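PDB 2W4E: Mutt/nudix family protein from Deinococcus radiodurans, which probably hydrolyses ADP-ribose with the help of magnesium, as a Nudix hydrolase lacking its N-terminal part in this structure. Local coordinates for residues R6-L11 against A49-E54; S64-L69 against L86-V91. All blocks are in the same frame, centred on the assembly; numbering follows the deposited sequence. Where two conformers were deposited one is given.

Contact 1 of 2, residues R6-L11 against A49-E54; sequences RAVFIL and AAAARE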
# COMPACT_ATOMS: atom_id res chain seq x y z
N ARG A 6 12.60 -11.64 -1.26
CA ARG A 6 11.20 -11.62 -0.83
C ARG A 6 11.13 -11.29 0.65
O ARG A 6 12.02 -11.67 1.41
CB ARG A 6 10.54 -12.98 -1.07
CG ARG A 6 10.60 -13.48 -2.52
CD ARG A 6 9.95 -14.85 -2.73
NE ARG A 6 10.70 -15.95 -2.10
CZ ARG A 6 10.19 -17.15 -1.78
NH1 ARG A 6 8.91 -17.44 -2.03
NH2 ARG A 6 10.97 -18.05 -1.21
N ALA A 7 10.07 -10.60 1.08
CA ALA A 7 9.79 -10.45 2.51
C ALA A 7 8.32 -10.76 2.70
O ALA A 7 7.51 -10.59 1.76
CB ALA A 7 10.11 -9.04 2.97
N VAL A 8 7.97 -11.20 3.90
CA VAL A 8 6.60 -11.51 4.26
C VAL A 8 6.09 -10.47 5.25
O VAL A 8 6.85 -10.00 6.08
CB VAL A 8 6.51 -12.96 4.80
CG1 VAL A 8 7.37 -13.13 6.06
CG2 VAL A 8 5.09 -13.32 5.03
N PHE A 9 4.83 -10.05 5.10
CA PHE A 9 4.23 -9.09 6.01
C PHE A 9 3.02 -9.79 6.57
O PHE A 9 2.27 -10.43 5.84
CB PHE A 9 3.82 -7.81 5.27
CG PHE A 9 4.94 -6.83 5.11
CD1 PHE A 9 4.95 -5.64 5.83
CD2 PHE A 9 6.01 -7.11 4.25
CE1 PHE A 9 6.03 -4.73 5.73
CE2 PHE A 9 7.08 -6.21 4.15
CZ PHE A 9 7.08 -5.02 4.89
N ILE A 10 2.84 -9.68 7.87
CA ILE A 10 1.79 -10.38 8.58
C ILE A 10 0.97 -9.44 9.42
O ILE A 10 1.49 -8.83 10.39
CB ILE A 10 2.36 -11.49 9.54
CG1 ILE A 10 3.21 -12.52 8.79
CG2 ILE A 10 1.18 -12.22 10.27
CD1 ILE A 10 4.67 -12.22 8.85
N LEU A 11 -0.31 -9.38 9.12
CA LEU A 11 -1.24 -8.70 10.01
C LEU A 11 -1.82 -9.73 11.01
O LEU A 11 -2.65 -10.55 10.64
CB LEU A 11 -2.37 -8.04 9.19
CG LEU A 11 -3.59 -7.50 9.97
CD1 LEU A 11 -3.10 -6.49 11.06
CD2 LEU A 11 -4.54 -6.84 8.92
N ALA A 49 6.22 -20.76 5.91
CA ALA A 49 7.16 -21.01 7.00
C ALA A 49 7.88 -19.76 7.48
O ALA A 49 8.09 -19.58 8.69
CB ALA A 49 8.19 -22.10 6.60
N ALA A 50 8.29 -18.90 6.54
CA ALA A 50 8.85 -17.60 6.91
C ALA A 50 7.83 -16.81 7.78
O ALA A 50 8.19 -16.19 8.80
CB ALA A 50 9.19 -16.80 5.65
N ALA A 51 6.58 -16.84 7.35
CA ALA A 51 5.49 -16.11 8.06
C ALA A 51 5.35 -16.53 9.53
O ALA A 51 5.42 -15.69 10.41
CB ALA A 51 4.15 -16.19 7.29
N ALA A 52 5.23 -17.84 9.80
CA ALA A 52 5.14 -18.33 11.18
C ALA A 52 6.39 -18.00 12.02
O ALA A 52 6.28 -17.53 13.16
CB ALA A 52 4.86 -19.82 11.19
N ARG A 53 7.57 -18.16 11.41
CA ARG A 53 8.81 -17.85 12.07
C ARG A 53 8.86 -16.39 12.54
O ARG A 53 9.18 -16.10 13.70
CB ARG A 53 10.03 -18.16 11.14
CG ARG A 53 11.31 -17.86 11.89
CD ARG A 53 12.64 -17.90 11.13
NE ARG A 53 12.51 -17.52 9.73
CZ ARG A 53 12.54 -16.28 9.28
NH1 ARG A 53 12.68 -15.26 10.14
NH2 ARG A 53 12.41 -16.06 7.98
N GLU A 54 8.53 -15.49 11.63
CA GLU A 54 8.53 -14.07 11.89
C GLU A 54 7.53 -13.68 12.97
O GLU A 54 7.83 -12.85 13.89
CB GLU A 54 8.16 -13.34 10.58
CG GLU A 54 8.70 -11.92 10.48
CD GLU A 54 10.21 -11.84 10.74
OE1 GLU A 54 11.01 -12.39 9.97
OE2 GLU A 54 10.58 -11.22 11.74

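Contact 2 of 2, residues S64-L69 against L86-V91; sequences SEWVPL and LLALGV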
# COMPACT_ATOMS: atom_id res chain seq x y z
N SER A 64 -3.93 -19.50 14.37
CA SER A 64 -4.80 -20.65 14.09
C SER A 64 -5.06 -20.82 12.61
O SER A 64 -5.22 -21.97 12.13
CB SER A 64 -6.14 -20.48 14.85
OG SER A 64 -7.02 -19.67 14.11
N GLU A 65 -5.09 -19.70 11.87
CA GLU A 65 -5.44 -19.71 10.42
C GLU A 65 -4.65 -18.61 9.67
O GLU A 65 -4.42 -17.52 10.21
CB GLU A 65 -6.95 -19.48 10.18
CG GLU A 65 -7.38 -19.53 8.70
CD GLU A 65 -8.81 -19.12 8.45
OE1 GLU A 65 -9.57 -18.90 9.41
OE2 GLU A 65 -9.22 -19.03 7.28
N TRP A 66 -4.26 -18.90 8.43
CA TRP A 66 -3.49 -17.97 7.58
C TRP A 66 -4.27 -17.69 6.31
O TRP A 66 -4.75 -18.62 5.67
CB TRP A 66 -2.13 -18.58 7.20
CG TRP A 66 -1.17 -18.69 8.35
CD1 TRP A 66 -1.00 -19.75 9.19
CD2 TRP A 66 -0.27 -17.67 8.78
NE1 TRP A 66 -0.03 -19.44 10.12
CE2 TRP A 66 0.42 -18.17 9.89
CE3 TRP A 66 -0.01 -16.37 8.35
CZ2 TRP A 66 1.40 -17.44 10.56
CZ3 TRP A 66 1.00 -15.64 9.01
CH2 TRP A 66 1.68 -16.18 10.11
N VAL A 67 -4.41 -16.43 5.93
CA VAL A 67 -5.12 -16.05 4.70
C VAL A 67 -4.13 -15.22 3.85
O VAL A 67 -3.75 -14.10 4.25
CB VAL A 67 -6.40 -15.21 4.97
CG1 VAL A 67 -7.12 -14.81 3.63
CG2 VAL A 67 -7.38 -15.98 5.88
N PRO A 68 -3.65 -15.78 2.70
CA PRO A 68 -2.70 -15.02 1.89
C PRO A 68 -3.39 -13.88 1.18
O PRO A 68 -4.54 -13.99 0.80
CB PRO A 68 -2.19 -16.06 0.84
CG PRO A 68 -2.61 -17.41 1.34
CD PRO A 68 -3.89 -17.14 2.17
N LEU A 69 -2.69 -12.77 1.01
CA LEU A 69 -3.29 -11.58 0.34
C LEU A 69 -2.41 -11.22 -0.85
O LEU A 69 -1.31 -11.75 -0.95
CB LEU A 69 -3.32 -10.42 1.32
CG LEU A 69 -4.27 -10.62 2.50
CD1 LEU A 69 -3.93 -9.54 3.53
CD2 LEU A 69 -5.73 -10.60 2.08
N LEU A 86 0.20 -11.44 4.47
CA LEU A 86 -0.76 -12.43 4.97
C LEU A 86 -1.56 -11.90 6.16
O LEU A 86 -1.01 -11.19 7.05
CB LEU A 86 -0.11 -13.79 5.31
CG LEU A 86 0.50 -14.57 4.11
CD1 LEU A 86 1.96 -14.31 4.05
CD2 LEU A 86 0.24 -16.10 4.17
N LEU A 87 -2.83 -12.29 6.20
CA LEU A 87 -3.64 -12.12 7.40
C LEU A 87 -3.56 -13.37 8.31
O LEU A 87 -3.93 -14.49 7.88
CB LEU A 87 -5.07 -11.87 6.98
CG LEU A 87 -6.11 -11.84 8.10
CD1 LEU A 87 -5.82 -10.65 9.10
CD2 LEU A 87 -7.49 -11.68 7.47
N ALA A 88 -3.09 -13.20 9.53
CA ALA A 88 -3.06 -14.30 10.52
C ALA A 88 -4.21 -14.14 11.55
O ALA A 88 -4.37 -13.07 12.17
CB ALA A 88 -1.68 -14.37 11.20
N LEU A 89 -5.02 -15.19 11.72
CA LEU A 89 -6.18 -15.11 12.62
C LEU A 89 -6.00 -16.02 13.82
O LEU A 89 -5.10 -16.91 13.81
CB LEU A 89 -7.48 -15.47 11.85
CG LEU A 89 -7.57 -14.47 10.67
CD1 LEU A 89 -8.25 -15.03 9.47
CD2 LEU A 89 -8.17 -13.09 11.08
N GLY A 90 -6.82 -15.83 14.84
CA GLY A 90 -6.72 -16.70 16.02
C GLY A 90 -5.37 -16.63 16.72
O GLY A 90 -4.93 -17.60 17.33
N VAL A 91 -4.72 -15.46 16.67
CA VAL A 91 -3.36 -15.33 17.18
C VAL A 91 -3.29 -15.31 18.72
O VAL A 91 -4.08 -14.63 19.38
CB VAL A 91 -2.64 -14.07 16.59
CG1 VAL A 91 -1.20 -14.00 17.13
CG2 VAL A 91 -2.66 -14.13 15.03

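Contact 1 of 2, residues R6-L11 against A49-E54
Val8 and Ile10, alternate residues of strand 6-11, press their branched side chains on Ala51 of the helix that carries the Nudix box. Val8 spreads its two methyls over Ala50 and Ala51: in one of its two conformers CG2 meets Ala51 CB at 3.8 Å, while CG1 lies 4.1 Å from Ala50 CB. Ile10 comes to the same Ala51 methyl from further along the strand. With CG1 anti to the carbonyl carbon (chi1 -58°), it places CG1 4.1 Å from Ala51 CB and sends CD1 onward to Glu54, 4.1 Å from CB at the aliphatic root of that side chain. The short side chains of Ala50 and Ala51 are consistent with the close approach, the CA atoms of Val8 and Ala51 being 6.1 Å apart and the segment axes crossing at -56°. Beyond this layer, Arg53 NH1 pairs with Glu54 OE1 in a salt bridge of 3.3 Å whose hydrogen bond is weak; Arg53 also bridges to Glu45 and Glu57. The acidic residues of the Nudix box, which in relatives bind magnesium, thus lie on a helix whose inner side packs through aliphatic groups. The Ala51 carbonyl O also touches Ile10 CD1, but no polar bond joins the segments, so shape and burial hold them together.

Contact 2 of 2, residues S64-L69 against L86-V91
Leu89 O is gripped by Ser64 and Glu65. Ser64 N gives the shortest of the three bonds, 2.9 Å to Leu89 O and in the carbonyl plane, though bent at the hydrogen, while Glu65 N and Ser64 OG add weak ones. Two residues thus face one, a classic beta bulge at the start of strand 65-68. Beyond it the antiparallel ladder is regular: Leu89 N reaches Glu65 O at 2.8 Å in a nearly straight bond (175°), and Val67 and Leu87 exchange a reciprocal pair of backbone bonds.

On one face of the pair, Trp66 lies over its non-hydrogen-bonded partner. Its CG is anti to the carbonyl carbon (chi1 -70°), which swings the indole across the neighbouring strand until Ala88 CB stands 3.9 Å from the centroid of the six-membered ring, a CH-pi contact over the face. Leu86 CB meets the same ring at its edge, 4.0 Å from CE3. Replacing Trp66 by an alanine would probably uncover the Ala88 methyl and open a gap beside Leu86. Further along, Leu86 CD2 packs 4.1 Å from Pro68 CB. The other face carries Val67 and Leu89, whose CG2 and CD1 touch at 3.8 Å; Glu65 runs alongside Leu89 and turns its carboxylate to a salt bridge with Arg142.

The two faces serve different neighbours. Trp66 reaches Ala51 and Leu55 of helix 47-59, whereas Leu87 and Leu89 pack on helix 126-141, as does Leu69 just past the strand. The pair is thus sandwiched between helices as in the alpha-beta-alpha Nudix fold, with strand 6-14 on the far side of strand 82-93.

How the contacts relate
Contact 1 closes before contact 2 opens along the chain, and their centres lie 11 Å apart within the Nudix domain. They share one mixed sheet, in which strand 6-14 runs parallel to strand 82-93: Phe9 O is probably hydrogen-bonded to Leu86 N at 2.7 Å, and Leu11 N to Leu86 O at 2.8 Å. Strand 82-93 is thus flanked by 6-14 and 65-68. Contact 1 sets helix 47-59 against one face of this sheet, and contact 2 adds strand 65-68 to the sheet, under the same helix. Together they build the platform on which the Nudix-box helix, probably part of the catalytic site, is seated.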